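Local structure of iron-containing alcohol dehydrogenase (Ralstonia eutropha, 3JZD) at residues 6-11 against 187-192; 21-26 against 152-157; 156-161 against 215-220; 195-200 against 283-288; 251-256 against 322-327. The protein probably reduces maleylacetate to 3-oxoadipate with NADH or NADPH, as a homodimeric member of the iron-containing alcohol dehydrogenase family. All blocks are in the same frame, centred on the assembly; numbering follows the deposited sequence. Where two conformers were deposited one is given.

Contact 1 (6-11 against 187-192); sequences QPFIYE and DANPVM
F8, in the strand that begins at residue 8, faces N189, the two CA atoms 6.1 Å apart, where the loop 187-189 turns into the helix that starts at P190; no backbone hydrogen bond joins the two segments directly. The ring of F8 takes P190 on one face: CD of the proline stands 3.6 Å from the ring centroid and 15° off its normal, a CH-pi contact offset toward the rim. CB of N189 touches the same ring at CD1. Y10, its CG anti to the backbone N (chi1 168°), extends its ring over the first helical turn, where CE1 meets CG1 of V191 at 3.5 Å and CE of selenomethionine M192 at 3.7 Å. The amide of N189 serves both segments. Its OD1 takes a nearly straight bond of 2.9 Å from M192 N, which comes from above the carbonyl plane, and a weak one from V191 N, while it also lies at the edge of the Y10 ring. Its ND2 donates to a water, 3.1 Å away, that in turn donates to the carbonyl oxygens of I9 and D187. Beyond the contact, F8 to E11 pair antiparallel with a strand of the second subunit, and W228 of that subunit meets the Y10 ring edge-to-face. This is an asparagine N-cap on helix 190-212, set under a strand that carries the sheet across the dimer interface.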
# COMPACT_ATOMS: atom_id res chain seq x y z
N GLN A 6 5.30 -13.37 -11.94
CA GLN A 6 5.97 -14.34 -11.05
C GLN A 6 5.22 -14.32 -9.71
O GLN A 6 4.69 -13.30 -9.33
CB GLN A 6 7.45 -13.97 -10.84
N PRO A 7 5.18 -15.45 -8.98
CA PRO A 7 4.48 -15.48 -7.70
C PRO A 7 5.17 -14.61 -6.62
O PRO A 7 6.35 -14.33 -6.75
CB PRO A 7 4.54 -16.95 -7.31
CG PRO A 7 5.74 -17.43 -7.91
CD PRO A 7 5.92 -16.70 -9.22
N PHE A 8 4.44 -14.19 -5.58
CA PHE A 8 5.03 -13.36 -4.55
C PHE A 8 4.20 -13.40 -3.29
O PHE A 8 3.07 -13.85 -3.32
CB PHE A 8 5.18 -11.90 -5.04
CG PHE A 8 3.86 -11.27 -5.47
CD1 PHE A 8 3.04 -10.65 -4.55
CD2 PHE A 8 3.43 -11.35 -6.79
CE1 PHE A 8 1.83 -10.09 -4.93
CE2 PHE A 8 2.24 -10.80 -7.19
CZ PHE A 8 1.42 -10.18 -6.25
N ILE A 9 4.78 -12.94 -2.19
CA ILE A 9 4.09 -12.78 -0.94
C ILE A 9 4.23 -11.32 -0.56
O ILE A 9 5.34 -10.82 -0.40
CB ILE A 9 4.61 -13.68 0.19
CG1 ILE A 9 4.31 -15.14 -0.16
CG2 ILE A 9 3.91 -13.29 1.51
CD1 ILE A 9 4.80 -16.18 0.85
N TYR A 10 3.10 -10.64 -0.43
CA TYR A 10 3.07 -9.26 -0.09
C TYR A 10 2.67 -9.16 1.34
O TYR A 10 1.71 -9.79 1.77
CB TYR A 10 2.06 -8.50 -0.95
CG TYR A 10 1.76 -7.09 -0.47
CD1 TYR A 10 2.51 -6.01 -0.90
CD2 TYR A 10 0.71 -6.83 0.41
CE1 TYR A 10 2.24 -4.76 -0.49
CE2 TYR A 10 0.44 -5.56 0.81
CZ TYR A 10 1.20 -4.53 0.36
OH TYR A 10 0.94 -3.27 0.75
N GLU A 11 3.39 -8.32 2.06
CA GLU A 11 3.06 -8.03 3.43
C GLU A 11 3.05 -6.53 3.63
O GLU A 11 3.96 -5.79 3.15
CB GLU A 11 4.02 -8.72 4.38
CG GLU A 11 3.64 -10.15 4.59
CD GLU A 11 4.57 -10.90 5.53
OE1 GLU A 11 5.82 -10.73 5.37
OE2 GLU A 11 4.02 -11.69 6.38
N ASP A 187 13.05 -10.21 -3.64
CA ASP A 187 11.66 -10.41 -3.21
C ASP A 187 10.74 -9.27 -3.65
O ASP A 187 9.74 -8.92 -3.00
CB ASP A 187 11.58 -10.64 -1.68
CG ASP A 187 12.18 -9.49 -0.87
OD1 ASP A 187 12.97 -8.68 -1.42
OD2 ASP A 187 11.85 -9.41 0.33
N ALA A 188 11.09 -8.71 -4.80
CA ALA A 188 10.31 -7.68 -5.42
C ALA A 188 8.88 -8.16 -5.60
O ALA A 188 8.65 -9.35 -5.82
CB ALA A 188 10.90 -7.36 -6.80
N ASN A 189 7.92 -7.26 -5.42
CA ASN A 189 6.54 -7.58 -5.77
C ASN A 189 5.89 -6.35 -6.48
O ASN A 189 6.38 -5.21 -6.36
CB ASN A 189 5.76 -8.11 -4.57
CG ASN A 189 5.41 -7.04 -3.59
OD1 ASN A 189 4.71 -6.09 -3.94
ND2 ASN A 189 5.88 -7.19 -2.35
N PRO A 190 4.77 -6.59 -7.21
CA PRO A 190 4.13 -5.52 -8.02
C PRO A 190 3.64 -4.32 -7.26
O PRO A 190 3.62 -3.20 -7.79
CB PRO A 190 2.96 -6.24 -8.70
CG PRO A 190 3.35 -7.71 -8.66
CD PRO A 190 4.18 -7.91 -7.45
N VAL A 191 3.23 -4.53 -6.01
CA VAL A 191 2.72 -3.42 -5.23
C VAL A 191 3.88 -2.56 -4.75
O VAL A 191 3.87 -1.35 -4.88
CB VAL A 191 1.80 -3.92 -4.11
CG1 VAL A 191 1.39 -2.79 -3.30
CG2 VAL A 191 0.55 -4.64 -4.75
N MSE A 192 4.91 -3.20 -4.23
CA MSE A 192 6.11 -2.48 -3.82
C MSE A 192 6.73 -1.74 -5.04
O MSE A 192 7.17 -0.58 -4.95
CB MSE A 192 7.09 -3.44 -3.15
CG MSE A 192 6.62 -3.92 -1.80
SE MSE A 192 6.74 -2.48 -0.47
CE MSE A 192 5.21 -2.96 0.64
O HOH W 1 7.71 -9.62 -1.55
O HOH W 2 5.96 -6.38 0.57

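Contact 2 (21-26 against 152-157); sequences AGSSSQ and TVIYDP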
# COMPACT_ATOMS: atom_id res chain seq x y z
N ALA A 21 0.53 19.99 5.19
CA ALA A 21 1.04 21.21 5.79
C ALA A 21 0.26 21.50 7.06
O ALA A 21 -0.96 21.54 7.05
CB ALA A 21 0.91 22.40 4.83
N GLY A 22 0.97 21.66 8.16
CA GLY A 22 0.34 21.94 9.44
C GLY A 22 -0.03 20.74 10.27
O GLY A 22 -0.52 20.91 11.39
N SER A 23 0.19 19.54 9.74
CA SER A 23 -0.17 18.33 10.42
C SER A 23 0.50 18.17 11.79
O SER A 23 -0.07 17.54 12.67
CB SER A 23 0.12 17.09 9.56
OG SER A 23 1.53 16.86 9.40
N SER A 24 1.69 18.72 11.99
CA SER A 24 2.36 18.58 13.28
C SER A 24 1.55 19.20 14.40
O SER A 24 1.73 18.82 15.59
CB SER A 24 3.77 19.13 13.26
OG SER A 24 3.73 20.51 13.05
N SER A 25 0.63 20.11 14.07
CA SER A 25 -0.27 20.67 15.09
C SER A 25 -1.23 19.66 15.71
O SER A 25 -1.91 19.98 16.65
CB SER A 25 -1.11 21.82 14.55
OG SER A 25 -2.10 21.35 13.66
N GLN A 26 -1.31 18.45 15.18
CA GLN A 26 -2.23 17.46 15.69
C GLN A 26 -1.48 16.46 16.52
O GLN A 26 -2.01 15.41 16.83
CB GLN A 26 -2.93 16.73 14.52
CG GLN A 26 -3.67 17.67 13.61
CD GLN A 26 -4.20 17.00 12.35
OE1 GLN A 26 -4.28 15.76 12.25
NE2 GLN A 26 -4.57 17.82 11.37
N THR A 152 2.71 5.77 14.50
CA THR A 152 2.17 6.86 13.75
C THR A 152 3.27 7.75 13.24
O THR A 152 4.25 8.00 13.94
CB THR A 152 1.19 7.66 14.63
OG1 THR A 152 0.19 6.76 15.11
CG2 THR A 152 0.54 8.88 13.87
N VAL A 153 3.10 8.19 12.01
CA VAL A 153 4.03 9.10 11.35
C VAL A 153 3.19 10.33 11.00
O VAL A 153 2.06 10.20 10.54
CB VAL A 153 4.56 8.48 10.09
CG1 VAL A 153 5.51 9.43 9.39
CG2 VAL A 153 5.23 7.10 10.39
N ILE A 154 3.73 11.51 11.29
CA ILE A 154 3.10 12.75 11.00
C ILE A 154 4.02 13.45 10.03
O ILE A 154 5.15 13.82 10.41
CB ILE A 154 2.96 13.62 12.27
CG1 ILE A 154 2.04 12.92 13.27
CG2 ILE A 154 2.48 15.04 11.91
CD1 ILE A 154 1.89 13.67 14.62
N TYR A 155 3.58 13.57 8.79
CA TYR A 155 4.39 14.22 7.76
C TYR A 155 3.91 15.63 7.59
O TYR A 155 2.79 15.83 7.10
CB TYR A 155 4.28 13.53 6.40
CG TYR A 155 5.05 12.27 6.28
CD1 TYR A 155 6.43 12.29 6.31
CD2 TYR A 155 4.39 11.05 6.05
CE1 TYR A 155 7.17 11.14 6.16
CE2 TYR A 155 5.09 9.89 5.91
CZ TYR A 155 6.51 9.95 5.96
OH TYR A 155 7.24 8.82 5.82
N ASP A 156 4.74 16.61 7.96
CA ASP A 156 4.40 18.03 7.88
C ASP A 156 5.48 18.71 7.04
O ASP A 156 6.58 18.93 7.51
CB ASP A 156 4.34 18.67 9.29
CG ASP A 156 3.75 20.05 9.27
OD1 ASP A 156 3.67 20.64 8.19
OD2 ASP A 156 3.34 20.54 10.33
N PRO A 157 5.17 19.01 5.77
CA PRO A 157 6.13 19.66 4.91
C PRO A 157 6.62 21.01 5.43
O PRO A 157 7.68 21.46 5.03
CB PRO A 157 5.35 19.85 3.62
CG PRO A 157 3.95 19.88 4.06
CD PRO A 157 3.87 18.86 5.11
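The carboxylate of D156 grips the turn 22-24 with both oxygens. OD1 accepts from G22 N at 2.9 Å, whereas OD2 takes two donors from S24, its backbone N at 3.0 Å and its OG at 2.7 Å. The two N-H groups both approach from more than 40° above the carboxylate plane; the S24 hydroxyl instead arrives on the anti side, only 16° out of plane. The side chain of D156, swung back beside its carbonyl carbon (chi1 -170°), carries the carboxylate across to these donors. S23 OG lies 2.8 Å from the carbonyl O of Y155, close to the end of strand 152-155. The turn has its own internal bonds: G22 O accepts from both the backbone N and the hydroxyl of S25, the latter nearly along the C=O axis.

Packing is modest: CG2 of I154 sits 3.2 Å from S23 OG, and CG of P157 rests 4.0 Å from CB of A21. Strand 8-19, which leads into the turn, runs beside strand 152-155 in the parallel sheet, and helix 27-33 follows the turn. One buried carboxylate thus ties the exit of strand 8-19 to the exit of its neighbour, and its several donors probably stabilise the negative charge.

Contact 3 (156-161 against 215-220); sequences DPALTV and ADLDAR
L217, at the start of its helix, makes most of the apolar contacts: its CD2 meets CG2 of V161 at 3.6 Å and also lies against CA of A158, the valine and leucine side chains crossing at a slant. CG1 of V161 packs on A215, just before the helix. Further in, CB of P157 abuts CB of R220 at 3.8 Å.

Polar contacts centre on R220 and T160, whose side chains slide past each other in opposite directions, with OG1 of the threonine against the aliphatic CD of the arginine. The carbonyl carbon of T160 lies over the centre of one guanidinium face, though the close approach of the T160 oxygen is doubtful. NH2 gives a weak bond of 3.0 Å to V161 O. Other bonds fix the group's rotation: NE to P214 O, NH2 to L163 O, and NH1 to the hydroxyls of S168 and Y123.

Each segment also has a turn held by an aspartate. D156 OD1 accepts from A158 N in an Asx turn, and D216 is the N-cap of helix 217-236, its OD1 bonded to A219 N at 3.2 Å. The loop 156-161 that leaves the sheet here forms part of the NAD pocket, through L159 and T160.

Within that loop T160 OG1 donates to P157 O at 2.8 Å, reaching that oxygen from the same face of its carbonyl plane as T160 N does. A water donates to T160 OG1 and R220 O.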
# COMPACT_ATOMS: atom_id res chain seq x y z
N ASP A 156 4.74 16.61 7.96
CA ASP A 156 4.40 18.03 7.88
C ASP A 156 5.48 18.71 7.04
O ASP A 156 6.58 18.93 7.51
CB ASP A 156 4.34 18.67 9.29
CG ASP A 156 3.75 20.05 9.27
OD1 ASP A 156 3.67 20.64 8.19
OD2 ASP A 156 3.34 20.54 10.33
N PRO A 157 5.17 19.01 5.77
CA PRO A 157 6.13 19.66 4.91
C PRO A 157 6.62 21.01 5.43
O PRO A 157 7.68 21.46 5.03
CB PRO A 157 5.35 19.85 3.62
CG PRO A 157 3.95 19.88 4.06
CD PRO A 157 3.87 18.86 5.11
N ALA A 158 5.86 21.66 6.31
CA ALA A 158 6.32 22.92 6.93
C ALA A 158 7.60 22.71 7.74
O ALA A 158 8.41 23.62 7.86
CB ALA A 158 5.26 23.48 7.80
N LEU A 159 7.78 21.52 8.30
CA LEU A 159 8.98 21.21 9.08
C LEU A 159 10.18 20.87 8.18
O LEU A 159 11.26 20.67 8.68
CB LEU A 159 8.73 20.09 10.11
CG LEU A 159 7.65 20.33 11.17
CD1 LEU A 159 7.69 19.26 12.28
CD2 LEU A 159 7.70 21.70 11.77
N THR A 160 9.99 20.77 6.87
CA THR A 160 11.09 20.51 5.96
C THR A 160 11.49 21.76 5.19
O THR A 160 12.46 21.74 4.47
CB THR A 160 10.77 19.37 4.96
OG1 THR A 160 9.68 19.75 4.13
CG2 THR A 160 10.37 18.16 5.68
N VAL A 161 10.78 22.87 5.36
CA VAL A 161 11.10 24.11 4.64
C VAL A 161 12.56 24.55 4.91
O VAL A 161 13.26 24.91 4.00
CB VAL A 161 10.09 25.26 4.99
CG1 VAL A 161 10.64 26.67 4.58
CG2 VAL A 161 8.76 24.99 4.33
N ALA A 215 10.76 27.19 0.14
CA ALA A 215 9.54 27.50 0.92
C ALA A 215 8.26 27.06 0.21
O ALA A 215 7.17 27.31 0.69
CB ALA A 215 9.46 29.03 1.26
N ASP A 216 8.37 26.42 -0.93
CA ASP A 216 7.19 25.98 -1.67
C ASP A 216 6.62 24.74 -0.98
O ASP A 216 7.21 23.68 -1.05
CB ASP A 216 7.64 25.69 -3.11
CG ASP A 216 6.54 25.17 -3.99
OD1 ASP A 216 5.49 24.79 -3.48
OD2 ASP A 216 6.77 25.12 -5.22
N LEU A 217 5.50 24.87 -0.27
CA LEU A 217 4.96 23.75 0.49
C LEU A 217 4.44 22.61 -0.41
O LEU A 217 4.42 21.49 0.04
CB LEU A 217 3.90 24.19 1.50
CG LEU A 217 4.44 25.05 2.63
CD1 LEU A 217 3.27 25.72 3.42
CD2 LEU A 217 5.30 24.23 3.54
N ASP A 218 4.08 22.89 -1.67
CA ASP A 218 3.68 21.81 -2.57
C ASP A 218 4.90 20.98 -2.99
O ASP A 218 4.82 19.76 -2.99
CB ASP A 218 3.00 22.33 -3.82
CG ASP A 218 1.61 22.91 -3.54
OD1 ASP A 218 0.86 22.42 -2.66
OD2 ASP A 218 1.25 23.84 -4.27
N ALA A 219 6.01 21.65 -3.33
CA ALA A 219 7.24 20.94 -3.67
C ALA A 219 7.69 20.15 -2.47
O ALA A 219 8.10 19.02 -2.60
CB ALA A 219 8.33 21.90 -4.13
N ARG A 220 7.64 20.75 -1.29
CA ARG A 220 8.02 20.01 -0.11
C ARG A 220 7.09 18.79 0.14
O ARG A 220 7.57 17.74 0.53
CB ARG A 220 8.06 20.91 1.13
CG ARG A 220 9.21 21.94 1.23
CD ARG A 220 10.58 21.29 1.20
NE ARG A 220 11.65 22.24 1.47
CZ ARG A 220 12.93 21.89 1.65
NH1 ARG A 220 13.31 20.62 1.55
NH2 ARG A 220 13.83 22.81 1.91
O HOH W 3 9.75 18.09 2.28

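Contact 4 (195-200 against 283-288); sequences MAEEGI and IRRATG
E197 and R285 both turn CG away from the backbone N, to lie beside the carbonyl carbon (chi1 -170° in E197); the glutamate then runs on extended, the arginine bends at chi3 (61°), and the two flat groups meet nearly coplanar. R285 grips side-on: NE reaches OE2 of E197 at 2.8 Å and NH2 reaches OE1 at 2.9 Å, each oxygen using its syn lone pair. NH2 also makes a weak bond to OE2. Alongside this salt bridge, CB of A286 nestles against E197 O at 3.4 Å and against CG of the same glutamate. I200 packs over the next part of the interface, its CG2 3.5 Å from CG2 of T287 and its CD1 3.9 Å from CG1 of I283. The axes of helices 195-200 and 283-287 approach to 8.7 Å and cross at -36°, the small A286 facing the neighbouring helix. Helix 277-287 then closes with a Schellman motif at G288. L183 and A179 border I200, within the all-helical C-terminal region. OE1 of E197 has a second salt-bridge partner in R282, so one buried carboxylate faces two arginines, which probably favours its ionised form.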
# COMPACT_ATOMS: atom_id res chain seq x y z
N MSE A 195 4.79 1.39 -5.89
CA MSE A 195 5.08 2.49 -5.01
C MSE A 195 6.51 2.99 -5.26
O MSE A 195 6.77 4.21 -5.16
CB MSE A 195 4.85 2.10 -3.55
CG MSE A 195 3.43 1.59 -3.27
SE MSE A 195 3.29 1.17 -1.38
CE MSE A 195 3.36 2.94 -0.71
N ALA A 196 7.43 2.07 -5.60
CA ALA A 196 8.83 2.44 -5.90
C ALA A 196 8.89 3.44 -7.03
O ALA A 196 9.47 4.50 -6.93
CB ALA A 196 9.62 1.21 -6.27
N GLU A 197 8.25 3.10 -8.13
CA GLU A 197 8.28 3.95 -9.27
C GLU A 197 7.62 5.30 -9.05
O GLU A 197 8.13 6.32 -9.53
CB GLU A 197 7.69 3.23 -10.47
CG GLU A 197 7.91 3.98 -11.69
CD GLU A 197 7.56 3.21 -12.95
OE1 GLU A 197 7.25 1.95 -12.91
OE2 GLU A 197 7.64 3.91 -13.99
N GLU A 198 6.47 5.32 -8.37
CA GLU A 198 5.79 6.57 -8.00
C GLU A 198 6.65 7.45 -7.05
O GLU A 198 6.70 8.70 -7.14
CB GLU A 198 4.46 6.22 -7.31
CG GLU A 198 3.72 7.36 -6.71
CD GLU A 198 3.03 8.22 -7.74
OE1 GLU A 198 3.36 8.11 -8.95
OE2 GLU A 198 2.13 8.98 -7.32
N GLY A 199 7.30 6.80 -6.11
CA GLY A 199 8.22 7.52 -5.22
C GLY A 199 9.35 8.19 -6.00
O GLY A 199 9.68 9.37 -5.76
N ILE A 200 9.93 7.46 -6.95
CA ILE A 200 11.01 8.02 -7.73
C ILE A 200 10.47 9.21 -8.52
O ILE A 200 11.11 10.24 -8.59
CB ILE A 200 11.74 6.96 -8.64
CG1 ILE A 200 12.36 5.84 -7.78
CG2 ILE A 200 12.84 7.63 -9.48
CD1 ILE A 200 13.05 4.69 -8.56
N ILE A 283 13.12 2.85 -13.75
CA ILE A 283 13.75 3.98 -13.12
C ILE A 283 13.87 5.14 -14.12
O ILE A 283 13.68 6.30 -13.77
CB ILE A 283 15.09 3.62 -12.56
CG1 ILE A 283 14.91 2.64 -11.37
CG2 ILE A 283 15.85 4.89 -12.19
CD1 ILE A 283 16.25 1.97 -10.95
N ARG A 284 14.20 4.82 -15.37
CA ARG A 284 14.35 5.81 -16.44
C ARG A 284 13.05 6.54 -16.72
O ARG A 284 13.04 7.78 -16.81
CB ARG A 284 14.88 5.16 -17.70
CG ARG A 284 16.34 4.76 -17.53
CD ARG A 284 16.87 3.84 -18.64
NE ARG A 284 16.53 4.33 -19.97
CZ ARG A 284 15.95 3.63 -20.94
NH1 ARG A 284 15.68 2.32 -20.81
NH2 ARG A 284 15.66 4.24 -22.08
N ARG A 285 11.97 5.77 -16.82
CA ARG A 285 10.64 6.34 -17.04
C ARG A 285 10.27 7.27 -15.89
O ARG A 285 9.76 8.35 -16.13
CB ARG A 285 9.60 5.22 -17.14
CG ARG A 285 8.20 5.69 -17.48
CD ARG A 285 7.26 4.52 -17.81
NE ARG A 285 7.12 3.59 -16.68
CZ ARG A 285 6.47 2.42 -16.73
NH1 ARG A 285 5.89 2.01 -17.86
NH2 ARG A 285 6.40 1.64 -15.65
N ALA A 286 10.54 6.86 -14.66
CA ALA A 286 10.16 7.67 -13.51
C ALA A 286 11.03 8.95 -13.36
O ALA A 286 10.60 9.93 -12.75
CB ALA A 286 10.18 6.81 -12.23
N THR A 287 12.24 8.93 -13.89
CA THR A 287 13.15 10.09 -13.80
C THR A 287 13.15 10.95 -15.07
O THR A 287 13.80 11.99 -15.12
CB THR A 287 14.60 9.63 -13.53
OG1 THR A 287 15.00 8.72 -14.54
CG2 THR A 287 14.75 8.97 -12.15
N GLY A 288 12.39 10.56 -16.09
CA GLY A 288 12.33 11.32 -17.32
C GLY A 288 13.60 11.25 -18.13
O GLY A 288 13.93 12.16 -18.87

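Contact 5 (251-256 against 322-327); sequences GSFNLP and DRAADI. With CA (calcium ion), chain F.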
# COMPACT_ATOMS: atom_id res chain seq x y z
N GLY A 251 30.15 3.40 7.53
CA GLY A 251 30.59 2.76 8.77
C GLY A 251 32.09 2.60 8.88
O GLY A 251 32.63 2.79 9.93
N SER A 252 32.77 2.28 7.79
CA SER A 252 34.21 2.06 7.88
C SER A 252 35.01 3.33 7.65
O SER A 252 36.12 3.42 8.11
CB SER A 252 34.64 0.94 6.89
OG SER A 252 34.01 -0.30 7.22
N PHE A 253 34.47 4.32 6.98
CA PHE A 253 35.23 5.52 6.70
C PHE A 253 34.62 6.80 7.18
O PHE A 253 35.15 7.87 6.88
CB PHE A 253 35.58 5.56 5.19
CG PHE A 253 36.28 4.32 4.75
CD1 PHE A 253 37.61 4.15 5.01
CD2 PHE A 253 35.58 3.27 4.19
CE1 PHE A 253 38.26 2.97 4.67
CE2 PHE A 253 36.20 2.11 3.85
CZ PHE A 253 37.56 1.96 4.11
N ASN A 254 33.52 6.70 7.91
CA ASN A 254 32.85 7.87 8.51
C ASN A 254 32.37 8.91 7.50
O ASN A 254 32.36 10.09 7.79
CB ASN A 254 33.73 8.50 9.61
CG ASN A 254 33.76 7.65 10.88
OD1 ASN A 254 32.73 7.40 11.49
ND2 ASN A 254 34.95 7.21 11.28
N LEU A 255 31.95 8.46 6.33
CA LEU A 255 31.46 9.38 5.31
C LEU A 255 30.03 9.78 5.63
O LEU A 255 29.29 8.98 6.18
CB LEU A 255 31.47 8.74 3.95
CG LEU A 255 32.77 8.16 3.44
CD1 LEU A 255 32.60 7.95 1.93
CD2 LEU A 255 33.96 9.10 3.79
N PRO A 256 29.63 11.04 5.33
CA PRO A 256 28.28 11.46 5.66
C PRO A 256 27.28 10.64 4.88
O PRO A 256 27.45 10.39 3.67
CB PRO A 256 28.26 12.95 5.29
CG PRO A 256 29.43 13.13 4.39
CD PRO A 256 30.45 12.14 4.80
N ASP A 322 41.25 0.78 -1.84
CA ASP A 322 41.62 -0.62 -1.85
C ASP A 322 40.98 -1.33 -0.65
O ASP A 322 40.43 -2.43 -0.82
CB ASP A 322 43.12 -0.84 -1.78
CG ASP A 322 43.89 -0.32 -3.01
OD1 ASP A 322 43.34 -0.27 -4.15
OD2 ASP A 322 45.08 0.02 -2.81
N ARG A 323 41.06 -0.74 0.55
CA ARG A 323 40.48 -1.35 1.73
C ARG A 323 38.96 -1.42 1.61
O ARG A 323 38.33 -2.41 1.97
CB ARG A 323 40.85 -0.59 2.99
CG ARG A 323 40.23 -1.16 4.28
CD ARG A 323 40.52 -0.32 5.52
NE ARG A 323 41.95 -0.22 5.78
CZ ARG A 323 42.68 -1.05 6.53
NH1 ARG A 323 42.12 -2.06 7.19
NH2 ARG A 323 43.98 -0.86 6.64
N ALA A 324 38.37 -0.36 1.09
CA ALA A 324 36.94 -0.32 0.88
C ALA A 324 36.48 -1.47 -0.03
O ALA A 324 35.41 -2.04 0.19
CB ALA A 324 36.52 1.05 0.29
N ALA A 325 37.25 -1.77 -1.08
CA ALA A 325 36.87 -2.86 -1.96
C ALA A 325 36.96 -4.21 -1.19
O ALA A 325 36.10 -5.09 -1.35
CB ALA A 325 37.71 -2.89 -3.21
N ASP A 326 37.97 -4.38 -0.35
CA ASP A 326 38.07 -5.62 0.46
C ASP A 326 36.86 -5.80 1.37
O ASP A 326 36.28 -6.87 1.39
CB ASP A 326 39.33 -5.69 1.28
CG ASP A 326 40.60 -5.79 0.43
OD1 ASP A 326 40.62 -6.50 -0.61
OD2 ASP A 326 41.58 -5.14 0.79
N ILE A 327 36.50 -4.75 2.10
CA ILE A 327 35.37 -4.77 3.02
C ILE A 327 34.08 -5.04 2.23
O ILE A 327 33.25 -5.81 2.69
CB ILE A 327 35.20 -3.45 3.78
CG1 ILE A 327 36.43 -3.11 4.64
CG2 ILE A 327 33.98 -3.49 4.70
CD1 ILE A 327 36.49 -1.61 5.12
CA CA F . 43.01 -6.03 -0.95
O HOH W 4 42.30 -4.14 -2.18
O HOH W 5 43.96 -4.07 0.02
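F253 fills the close side of this contact, its ring reaching from the end of helix 241-253 to helix 321-328. CE2 lies 3.7 Å from CB of A324, and CZ lies 3.9 Å from CD1 of I327, whose side chain comes from the opposite direction. With CG beside the backbone N (chi1 -55°), the phenylalanine carries its ring to the helix surface between A324, R323 and I327. The aliphatic CD of R323 lies 4.0 Å from CZ of F253, with ring and guanidinium planes 58° apart. M316 and D320, from the loop before helix 321-328, also touch the F253 side chain, and L249 packs on A324. In this way the end of one helix is packed against the side of another in the helical C-terminal region; N254, with positive phi, follows F253.

The solvent side begins at S252, exposed though its OG comes within 3.5 Å of CD1 of I327; no hydrogen bond crosses between the segments. R323, whose CD touches the ring, is itself exposed. Turned from the F253 packing, D326 binds a calcium ion through both carboxylate oxygens, OD1 at 2.5 Å and OD2 at 2.4 Å. Two waters are also bound to the metal, and one of them donates to D322 O at 2.9 Å, linking the calcium to the previous turn of the helix. OD1 of D322 makes a salt bridge to R345.

Overall arrangement
Contacts 2 and 4 are buried, contacts 1 and 3 partly so, and contact 5 lies at the surface. Contacts 2 and 3 share D156 and P157 and touch through S24 and L159, so the end of the parallel sheet and the cofactor loop form one continuous region. Contacts 1 and 4 both use helix 190-212, its capped start at the dimer interface and its later turns among other helices. Contacts 1 and 2 do not touch, but both reach the same sheet through neighbouring strands 8-19 and 152-155. Three different carboxylates are satisfied differently: that of D156 by backbone and hydroxyl donors in contact 2, that of E197 by arginines in contact 4, that of D326 by calcium in contact 5.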